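Long-range contacts in putative cell adhesion protein (PDB 4H40), which is a putative cell adhesion protein of the fimbrillin-like family and probably serves as a component of a pilus: residues L227-V238 and T255-H265; H295-V303 and V311-W319. All coordinates share one frame; numbering follows the deposited sequence.

Contact 1 (227-238 with 255-265) closes along the chain before contact 2 (295-303 with 311-319) opens, so the two lie in series. Their centres are 18 Å apart and their nearest atoms about 6 Å apart, without touching. Strand 177-190 relates them: it pairs antiparallel with strand 251-257, whose end lies in contact 1, and parallel with strand 296-305 of the hairpin in contact 2. Contact 1 joins a mostly irregular segment, through the short strand 230-231, to strand 260-262 of a small mixed sheet, whereas contact 2 is a regular hairpin. Through the hairpin's second strand the sheet continues into the second subunit, so contact 2 takes part in the assembly.

Contact 1 of 2, residues L227-V238 and T255-H265; sequences LPVKVGDQSASV and TGVLPTDARSH
Lys-230 and Val-231 form a short, weakly bonded edge strand that runs parallel to Thr-260 and Asp-261 in a small mixed sheet completed by strand 289-291. Lys-230 O receives two donors. Thr-260 OG1 reaches it at 3.1 Å in the carbonyl plane, placed there by a first torsion that sets the hydroxyl anti to the backbone nitrogen (chi1 -168°). Asp-261 N donates to Lys-230 O at 3.1 Å from well above that plane, 62° out of it. Val-231 CA also makes a straight CA-H...O contact with Asp-261 O.

Asp-261 is itself held side-on by the guanidinium of Arg-263, with NE on OD1 at 2.6 Å and NH2 on OD2, both meeting the carboxylate from above its plane. Where the chain enters the strand, Leu-227 CD1 crosses Leu-258 CD2 at 3.9 Å and also reaches CD of Pro-259. Val-229 puts CG2 across CB of the same proline. Farther along, CG1 of Val-231 lies 3.6 Å from ND1 of His-265.

Beyond Gly-232 the chain makes a type I turn from Asp-233 to Ala-236 and enters strand 237-240 of the adjoining four-stranded antiparallel sheet. From that sheet Val-238 packs across onto strand 251-257, tip to tip with Thr-255, and its CG1 crosses CG1 of Val-257 at 4.2 Å, next to Ile-206 of strand 197-207.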
loop_
_atom_site.group_PDB
_atom_site.type_symbol
_atom_site.label_atom_id
_atom_site.label_comp_id
_atom_site.label_asym_id
_atom_site.label_seq_id
_atom_site.Cartn_x
_atom_site.Cartn_y
_atom_site.Cartn_z
ATOM N N LEU B 227 -17.019 -13.956 15.703
ATOM C CA LEU B 227 -17.425 -13.224 14.490
ATOM C C LEU B 227 -16.701 -13.727 13.220
ATOM O O LEU B 227 -15.465 -13.796 13.206
ATOM C CB LEU B 227 -17.188 -11.708 14.612
ATOM C CG LEU B 227 -17.833 -10.958 15.748
ATOM C CD1 LEU B 227 -17.507 -9.484 15.647
ATOM C CD2 LEU B 227 -19.327 -11.177 15.782
ATOM N N PRO B 228 -17.450 -14.063 12.144
ATOM C CA PRO B 228 -16.786 -14.559 10.925
ATOM C C PRO B 228 -16.106 -13.452 10.132
ATOM O O PRO B 228 -16.481 -12.283 10.255
ATOM C CB PRO B 228 -17.938 -15.167 10.126
ATOM C CG PRO B 228 -19.129 -14.374 10.541
ATOM C CD PRO B 228 -18.922 -14.049 11.990
ATOM N N VAL B 229 -15.141 -13.849 9.283
ATOM C CA VAL B 229 -14.395 -12.957 8.386
ATOM C C VAL B 229 -14.964 -13.138 6.954
ATOM O O VAL B 229 -14.297 -13.722 6.084
ATOM C CB VAL B 229 -12.846 -13.158 8.434
ATOM C CG1 VAL B 229 -12.124 -11.913 7.917
ATOM C CG2 VAL B 229 -12.354 -13.524 9.836
ATOM N N LYS B 230 -16.222 -12.681 6.727
ATOM C CA LYS B 230 -16.856 -12.803 5.401
ATOM C C LYS B 230 -16.736 -11.472 4.599
ATOM O O LYS B 230 -16.366 -10.426 5.158
ATOM C CB LYS B 230 -18.319 -13.350 5.428
ATOM C CG LYS B 230 -19.225 -12.964 6.601
ATOM C CD LYS B 230 -20.678 -13.384 6.318
ATOM C CE LYS B 230 -21.591 -13.355 7.525
ATOM N NZ LYS B 230 -21.913 -11.968 7.970
ATOM N N VAL B 231 -16.990 -11.565 3.265
ATOM C CA VAL B 231 -16.864 -10.515 2.254
ATOM C C VAL B 231 -17.775 -9.302 2.592
ATOM O O VAL B 231 -18.991 -9.449 2.771
ATOM C CB VAL B 231 -17.112 -11.084 0.812
ATOM C CG1 VAL B 231 -17.065 -9.985 -0.246
ATOM C CG2 VAL B 231 -16.088 -12.163 0.463
ATOM N N GLY B 232 -17.150 -8.128 2.668
ATOM C CA GLY B 232 -17.828 -6.858 2.930
ATOM C C GLY B 232 -18.578 -6.324 1.724
ATOM O O GLY B 232 -18.429 -6.884 0.644
ATOM N N ASP B 233 -19.377 -5.232 1.845
ATOM C CA ASP B 233 -20.093 -4.780 0.649
ATOM C C ASP B 233 -20.250 -3.261 0.479
ATOM O O ASP B 233 -20.385 -2.532 1.457
ATOM C CB ASP B 233 -21.480 -5.448 0.549
ATOM C CG ASP B 233 -22.553 -4.980 1.508
ATOM O OD1 ASP B 233 -22.212 -4.625 2.646
ATOM O OD2 ASP B 233 -23.751 -5.058 1.143
ATOM N N GLN B 234 -20.312 -2.829 -0.820
ATOM C CA GLN B 234 -20.517 -1.481 -1.409
ATOM C C GLN B 234 -21.466 -0.556 -0.600
ATOM O O GLN B 234 -21.318 0.676 -0.650
ATOM C CB GLN B 234 -21.069 -1.592 -2.863
ATOM C CG GLN B 234 -22.314 -2.488 -3.034
ATOM C CD GLN B 234 -22.946 -2.518 -4.426
ATOM O OE1 GLN B 234 -22.285 -2.673 -5.466
ATOM N NE2 GLN B 234 -24.271 -2.468 -4.468
ATOM N N SER B 235 -22.450 -1.160 0.107
ATOM C CA SER B 235 -23.485 -0.482 0.892
ATOM C C SER B 235 -23.117 -0.302 2.391
ATOM O O SER B 235 -23.614 0.653 2.992
ATOM C CB SER B 235 -24.811 -1.226 0.766
ATOM O OG SER B 235 -24.701 -2.555 1.252
ATOM N N ALA B 236 -22.276 -1.189 2.993
ATOM C CA ALA B 236 -21.902 -1.045 4.408
ATOM C C ALA B 236 -20.798 -0.033 4.574
ATOM O O ALA B 236 -19.779 -0.078 3.881
ATOM C CB ALA B 236 -21.495 -2.372 5.012
ATOM N N SER B 237 -21.017 0.902 5.495
ATOM C CA SER B 237 -20.083 1.992 5.767
ATOM C C SER B 237 -20.077 2.423 7.245
ATOM O O SER B 237 -20.979 2.070 8.020
ATOM C CB SER B 237 -20.409 3.195 4.874
ATOM O OG SER B 237 -21.390 4.061 5.421
ATOM N N VAL B 238 -19.059 3.216 7.610
ATOM C CA VAL B 238 -18.921 3.789 8.947
ATOM C C VAL B 238 -18.301 5.216 8.817
ATOM O O VAL B 238 -17.492 5.460 7.922
ATOM C CB VAL B 238 -18.176 2.864 9.950
ATOM C CG1 VAL B 238 -16.705 2.690 9.609
ATOM C CG2 VAL B 238 -18.340 3.379 11.364
ATOM N N THR B 255 -11.555 4.046 14.532
ATOM C CA THR B 255 -12.853 3.407 14.624
ATOM C C THR B 255 -12.690 1.916 14.616
ATOM O O THR B 255 -11.670 1.396 14.134
ATOM C CB THR B 255 -13.796 3.861 13.487
ATOM O OG1 THR B 255 -15.126 3.619 13.887
ATOM C CG2 THR B 255 -13.524 3.191 12.154
ATOM N N GLY B 256 -13.723 1.246 15.121
ATOM C CA GLY B 256 -13.800 -0.198 15.100
ATOM C C GLY B 256 -14.448 -0.594 13.798
ATOM O O GLY B 256 -15.306 0.135 13.287
ATOM N N VAL B 257 -14.023 -1.720 13.241
ATOM C CA VAL B 257 -14.621 -2.291 12.044
ATOM C C VAL B 257 -14.734 -3.788 12.296
ATOM O O VAL B 257 -13.875 -4.376 12.952
ATOM C CB VAL B 257 -13.938 -1.935 10.677
ATOM C CG1 VAL B 257 -14.031 -0.443 10.388
ATOM C CG2 VAL B 257 -12.494 -2.387 10.622
ATOM N N LEU B 258 -15.811 -4.386 11.839
ATOM C CA LEU B 258 -16.012 -5.811 12.036
ATOM C C LEU B 258 -15.031 -6.603 11.184
ATOM O O LEU B 258 -14.750 -6.141 10.073
ATOM C CB LEU B 258 -17.448 -6.204 11.647
ATOM C CG LEU B 258 -18.596 -5.631 12.450
ATOM C CD1 LEU B 258 -19.912 -6.012 11.784
ATOM C CD2 LEU B 258 -18.578 -6.139 13.877
ATOM N N PRO B 259 -14.549 -7.809 11.630
ATOM C CA PRO B 259 -13.667 -8.602 10.762
ATOM C C PRO B 259 -14.312 -8.799 9.393
ATOM O O PRO B 259 -15.493 -9.168 9.306
ATOM C CB PRO B 259 -13.504 -9.912 11.531
ATOM C CG PRO B 259 -13.678 -9.510 12.960
ATOM C CD PRO B 259 -14.780 -8.498 12.918
ATOM N N THR B 260 -13.576 -8.406 8.335
ATOM C CA THR B 260 -14.059 -8.480 6.964
ATOM C C THR B 260 -12.958 -8.838 5.990
ATOM O O THR B 260 -11.833 -8.363 6.098
ATOM C CB THR B 260 -14.798 -7.189 6.535
ATOM O OG1 THR B 260 -15.473 -7.437 5.296
ATOM C CG2 THR B 260 -13.901 -5.985 6.400
ATOM N N ASP B 261 -13.330 -9.695 5.026
ATOM C CA ASP B 261 -12.517 -10.166 3.906
ATOM C C ASP B 261 -12.830 -9.319 2.665
ATOM O O ASP B 261 -13.900 -9.462 2.061
ATOM C CB ASP B 261 -12.782 -11.673 3.627
ATOM C CG ASP B 261 -12.082 -12.237 2.399
ATOM O OD1 ASP B 261 -11.024 -11.678 1.999
ATOM O OD2 ASP B 261 -12.583 -13.242 1.838
ATOM N N ALA B 262 -11.887 -8.459 2.286
ATOM C CA ALA B 262 -12.002 -7.582 1.121
ATOM C C ALA B 262 -10.737 -7.681 0.262
ATOM O O ALA B 262 -10.320 -6.712 -0.379
ATOM C CB ALA B 262 -12.244 -6.149 1.572
ATOM N N ARG B 263 -10.130 -8.873 0.258
ATOM C CA ARG B 263 -8.917 -9.237 -0.497
ATOM C C ARG B 263 -9.136 -9.134 -2.006
ATOM O O ARG B 263 -8.211 -8.797 -2.758
ATOM C CB ARG B 263 -8.494 -10.660 -0.136
ATOM C CG ARG B 263 -7.841 -10.776 1.247
ATOM C CD ARG B 263 -7.534 -12.224 1.567
ATOM N NE ARG B 263 -8.755 -13.008 1.733
ATOM C CZ ARG B 263 -8.804 -14.334 1.764
ATOM N NH1 ARG B 263 -7.693 -15.050 1.638
ATOM N NH2 ARG B 263 -9.966 -14.956 1.921
ATOM N N SER B 264 -10.389 -9.425 -2.432
ATOM C CA SER B 264 -10.841 -9.383 -3.827
ATOM C C SER B 264 -11.642 -8.108 -4.121
ATOM O O SER B 264 -11.993 -7.874 -5.272
ATOM C CB SER B 264 -11.698 -10.603 -4.166
ATOM O OG SER B 264 -11.502 -11.715 -3.307
ATOM N N HIS B 265 -11.938 -7.288 -3.089
ATOM C CA HIS B 265 -12.747 -6.083 -3.239
ATOM C C HIS B 265 -11.982 -4.863 -2.737
ATOM O O HIS B 265 -10.853 -4.987 -2.287
ATOM C CB HIS B 265 -14.101 -6.277 -2.505
ATOM C CG HIS B 265 -14.929 -7.356 -3.127
ATOM N ND1 HIS B 265 -14.820 -8.673 -2.722
ATOM C CD2 HIS B 265 -15.782 -7.295 -4.182
ATOM C CE1 HIS B 265 -15.621 -9.362 -3.532
ATOM N NE2 HIS B 265 -16.227 -8.571 -4.419
#

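Contact 2 of 2, residues H295-V303 and V311-W319; sequences HSYNYTATV and VLTWQNRSW
Ala-301 and Trp-314, a non-hydrogen-bonded pair, sit in the tightly packed part of the antiparallel hairpin made by strands 296-305 and 310-321. Their CB atoms are 4.0 Å apart. On the same face, CD1 of Leu-312 rests against Ala-301 CB at 3.8 Å and against CG2 of Val-303 at 3.5 Å. A chi1 of -170° turns the leucine's branch toward the facing strand, where CD1 lies between these two residues. This buried face looks onto strands 266-275 and 278-287, where Tyr-282 touches Val-303 and Leu-312.

Between the strands the backbone is stitched by two reciprocal pairs of bonds. Thr-302 N gives to Thr-313 O at 2.7 Å and Thr-313 N returns to Thr-302 O; Thr-300 and Gln-315 exchange bonds in the same way, with Gln-315 N on Thr-300 O at 3.1 Å. The other face is polar and partly exposed, with the side chains of these four residues in contact across the strands: CB of Thr-302 meets Thr-313 OG1 at 3.6 Å.

The looser end is near Asn-298, where direct bonds between the strands stop. Here Asn-316 lies beside the ring of Tyr-299, pointing the same way, with amide and ring planes 18° apart. Farther on, a water donates to Asn-298 O at 3.0 Å and, weakly, to Arg-317 O. Strand 311-319 also pairs antiparallel with a strand of the second subunit, where Ser-318 O takes a bond from Thr-313 of that chain. Backbone pairing on both edges makes this strand internal to a sheet that spans two subunits, while its apolar face is buried.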
loop_
_atom_site.group_PDB
_atom_site.type_symbol
_atom_site.label_atom_id
_atom_site.label_comp_id
_atom_site.label_asym_id
_atom_site.label_seq_id
_atom_site.Cartn_x
_atom_site.Cartn_y
_atom_site.Cartn_z
ATOM N N HIS B 295 -6.731 -6.600 15.834
ATOM C CA HIS B 295 -5.663 -5.946 15.067
ATOM C C HIS B 295 -5.987 -4.522 14.668
ATOM O O HIS B 295 -7.156 -4.168 14.506
ATOM C CB HIS B 295 -5.318 -6.739 13.819
ATOM C CG HIS B 295 -4.705 -8.064 14.136
ATOM N ND1 HIS B 295 -5.329 -9.234 13.792
ATOM C CD2 HIS B 295 -3.552 -8.356 14.788
ATOM C CE1 HIS B 295 -4.535 -10.201 14.218
ATOM N NE2 HIS B 295 -3.465 -9.722 14.839
ATOM N N SER B 296 -4.925 -3.701 14.526
ATOM C CA SER B 296 -4.978 -2.294 14.128
ATOM C C SER B 296 -4.444 -2.135 12.735
ATOM O O SER B 296 -3.389 -2.673 12.411
ATOM C CB SER B 296 -4.171 -1.420 15.076
ATOM O OG SER B 296 -4.775 -1.282 16.349
ATOM N N TYR B 297 -5.165 -1.388 11.916
ATOM C CA TYR B 297 -4.795 -1.111 10.543
ATOM C C TYR B 297 -4.595 0.389 10.518
ATOM O O TYR B 297 -5.559 1.154 10.460
ATOM C CB TYR B 297 -5.873 -1.680 9.568
ATOM C CG TYR B 297 -6.037 -3.174 9.765
ATOM C CD1 TYR B 297 -6.898 -3.678 10.742
ATOM C CD2 TYR B 297 -5.228 -4.077 9.085
ATOM C CE1 TYR B 297 -6.971 -5.039 11.013
ATOM C CE2 TYR B 297 -5.312 -5.445 9.331
ATOM C CZ TYR B 297 -6.152 -5.917 10.329
ATOM O OH TYR B 297 -6.238 -7.270 10.566
ATOM N N ASN B 298 -3.349 0.788 10.819
ATOM C CA ASN B 298 -2.869 2.164 10.947
ATOM C C ASN B 298 -2.364 2.739 9.647
ATOM O O ASN B 298 -1.612 2.100 8.955
ATOM C CB ASN B 298 -1.740 2.201 11.955
ATOM C CG ASN B 298 -2.117 1.540 13.236
ATOM O OD1 ASN B 298 -3.248 1.687 13.707
ATOM N ND2 ASN B 298 -1.194 0.771 13.807
ATOM N N TYR B 299 -2.783 3.942 9.334
ATOM C CA TYR B 299 -2.404 4.699 8.153
ATOM C C TYR B 299 -1.873 6.052 8.602
ATOM O O TYR B 299 -2.294 6.541 9.652
ATOM C CB TYR B 299 -3.602 4.865 7.218
ATOM C CG TYR B 299 -4.018 3.570 6.554
ATOM C CD1 TYR B 299 -4.845 2.656 7.210
ATOM C CD2 TYR B 299 -3.617 3.272 5.251
ATOM C CE1 TYR B 299 -5.219 1.457 6.603
ATOM C CE2 TYR B 299 -4.012 2.097 4.626
ATOM C CZ TYR B 299 -4.776 1.173 5.320
ATOM O OH TYR B 299 -5.092 -0.012 4.711
ATOM N N THR B 300 -0.878 6.604 7.868
ATOM C CA THR B 300 -0.293 7.924 8.144
ATOM C C THR B 300 -0.380 8.696 6.836
ATOM O O THR B 300 0.189 8.287 5.819
ATOM C CB THR B 300 1.093 7.828 8.782
ATOM O OG1 THR B 300 0.991 6.902 9.862
ATOM C CG2 THR B 300 1.532 9.110 9.386
ATOM N N ALA B 301 -1.226 9.725 6.830
ATOM C CA ALA B 301 -1.435 10.512 5.635
ATOM C C ALA B 301 -0.886 11.952 5.844
ATOM O O ALA B 301 -0.898 12.440 6.970
ATOM C CB ALA B 301 -2.918 10.519 5.279
ATOM N N THR B 302 -0.376 12.607 4.781
ATOM C CA THR B 302 0.115 13.975 4.879
ATOM C C THR B 302 -0.583 14.828 3.850
ATOM O O THR B 302 -0.595 14.468 2.686
ATOM C CB THR B 302 1.637 14.022 4.701
ATOM O OG1 THR B 302 2.245 13.180 5.669
ATOM C CG2 THR B 302 2.195 15.418 4.813
ATOM N N VAL B 303 -1.136 15.965 4.271
ATOM C CA VAL B 303 -1.760 16.935 3.366
ATOM C C VAL B 303 -0.678 17.947 2.962
ATOM O O VAL B 303 -0.084 18.584 3.828
ATOM C CB VAL B 303 -3.014 17.611 3.973
ATOM C CG1 VAL B 303 -3.685 18.527 2.958
ATOM C CG2 VAL B 303 -4.002 16.570 4.447
ATOM N N VAL B 311 -2.692 18.019 -2.073
ATOM C CA VAL B 311 -2.638 16.561 -2.240
ATOM C C VAL B 311 -2.537 15.841 -0.889
ATOM O O VAL B 311 -2.047 16.400 0.093
ATOM C CB VAL B 311 -1.527 16.042 -3.193
ATOM C CG1 VAL B 311 -1.909 16.276 -4.630
ATOM C CG2 VAL B 311 -0.158 16.632 -2.889
ATOM N N LEU B 312 -3.049 14.620 -0.857
ATOM C CA LEU B 312 -2.920 13.728 0.252
ATOM C C LEU B 312 -1.993 12.616 -0.180
ATOM O O LEU B 312 -2.211 12.005 -1.224
ATOM C CB LEU B 312 -4.270 13.184 0.728
ATOM C CG LEU B 312 -4.185 12.425 2.042
ATOM C CD1 LEU B 312 -4.288 13.348 3.210
ATOM C CD2 LEU B 312 -5.199 11.350 2.132
ATOM N N THR B 313 -0.919 12.414 0.573
ATOM C CA THR B 313 0.032 11.326 0.381
ATOM C C THR B 313 -0.109 10.383 1.551
ATOM O O THR B 313 -0.149 10.848 2.690
ATOM C CB THR B 313 1.511 11.805 0.288
ATOM O OG1 THR B 313 1.928 12.271 1.564
ATOM C CG2 THR B 313 1.750 12.854 -0.766
ATOM N N TRP B 314 -0.111 9.086 1.316
ATOM C CA TRP B 314 -0.137 8.215 2.462
ATOM C C TRP B 314 0.833 7.069 2.318
ATOM O O TRP B 314 1.376 6.809 1.259
ATOM C CB TRP B 314 -1.543 7.723 2.840
ATOM C CG TRP B 314 -2.111 6.673 1.958
ATOM C CD1 TRP B 314 -2.144 5.328 2.194
ATOM C CD2 TRP B 314 -2.833 6.889 0.748
ATOM N NE1 TRP B 314 -2.833 4.687 1.194
ATOM C CE2 TRP B 314 -3.253 5.620 0.277
ATOM C CE3 TRP B 314 -3.136 8.036 -0.015
ATOM C CZ2 TRP B 314 -3.971 5.464 -0.930
ATOM C CZ3 TRP B 314 -3.860 7.884 -1.191
ATOM C CH2 TRP B 314 -4.254 6.612 -1.650
ATOM N N GLN B 315 1.108 6.470 3.456
ATOM C CA GLN B 315 1.955 5.332 3.663
ATOM C C GLN B 315 1.329 4.441 4.729
ATOM O O GLN B 315 0.575 4.895 5.616
ATOM C CB GLN B 315 3.371 5.763 4.033
ATOM C CG GLN B 315 3.459 6.754 5.198
ATOM C CD GLN B 315 4.741 7.566 5.197
ATOM O OE1 GLN B 315 5.550 7.538 4.246
ATOM N NE2 GLN B 315 4.933 8.340 6.261
ATOM N N ASN B 316 1.611 3.163 4.601
ATOM C CA ASN B 316 1.156 2.148 5.512
ATOM C C ASN B 316 1.938 0.880 5.221
ATOM O O ASN B 316 2.343 0.649 4.076
ATOM C CB ASN B 316 -0.365 1.943 5.394
ATOM C CG ASN B 316 -0.802 1.057 4.259
ATOM O OD1 ASN B 316 -0.553 1.337 3.088
ATOM N ND2 ASN B 316 -1.399 -0.077 4.604
ATOM N N ARG B 317 2.179 0.076 6.268
ATOM C CA ARG B 317 2.885 -1.194 6.144
ATOM C C ARG B 317 1.870 -2.259 5.762
ATOM O O ARG B 317 0.756 -2.241 6.273
ATOM C CB ARG B 317 3.624 -1.546 7.455
ATOM C CG ARG B 317 4.596 -2.723 7.346
ATOM C CD ARG B 317 5.889 -2.448 8.072
ATOM N NE ARG B 317 6.844 -1.767 7.198
ATOM C CZ ARG B 317 7.774 -2.390 6.480
ATOM N NH1 ARG B 317 7.909 -3.708 6.556
ATOM N NH2 ARG B 317 8.586 -1.699 5.695
ATOM N N SER B 318 2.248 -3.172 4.856
ATOM C CA SER B 318 1.384 -4.268 4.433
ATOM C C SER B 318 2.109 -5.626 4.616
ATOM O O SER B 318 3.328 -5.681 4.513
ATOM C CB SER B 318 0.928 -4.055 2.994
ATOM O OG SER B 318 -0.168 -3.153 2.967
ATOM N N TRP B 319 1.357 -6.693 4.971
ATOM C CA TRP B 319 1.853 -8.055 5.253
ATOM C C TRP B 319 1.040 -9.025 4.400
ATOM O O TRP B 319 -0.181 -8.855 4.340
ATOM C CB TRP B 319 1.734 -8.411 6.795
ATOM C CG TRP B 319 2.153 -7.304 7.743
ATOM C CD1 TRP B 319 1.472 -6.146 7.993
ATOM C CD2 TRP B 319 3.386 -7.206 8.487
ATOM N NE1 TRP B 319 2.206 -5.326 8.824
ATOM C CE2 TRP B 319 3.388 -5.944 9.134
ATOM C CE3 TRP B 319 4.483 -8.069 8.686
ATOM C CZ2 TRP B 319 4.452 -5.513 9.942
ATOM C CZ3 TRP B 319 5.556 -7.628 9.460
ATOM C CH2 TRP B 319 5.537 -6.364 10.076
HETATM O O HOH W 1 -1.933 -0.412 7.323
#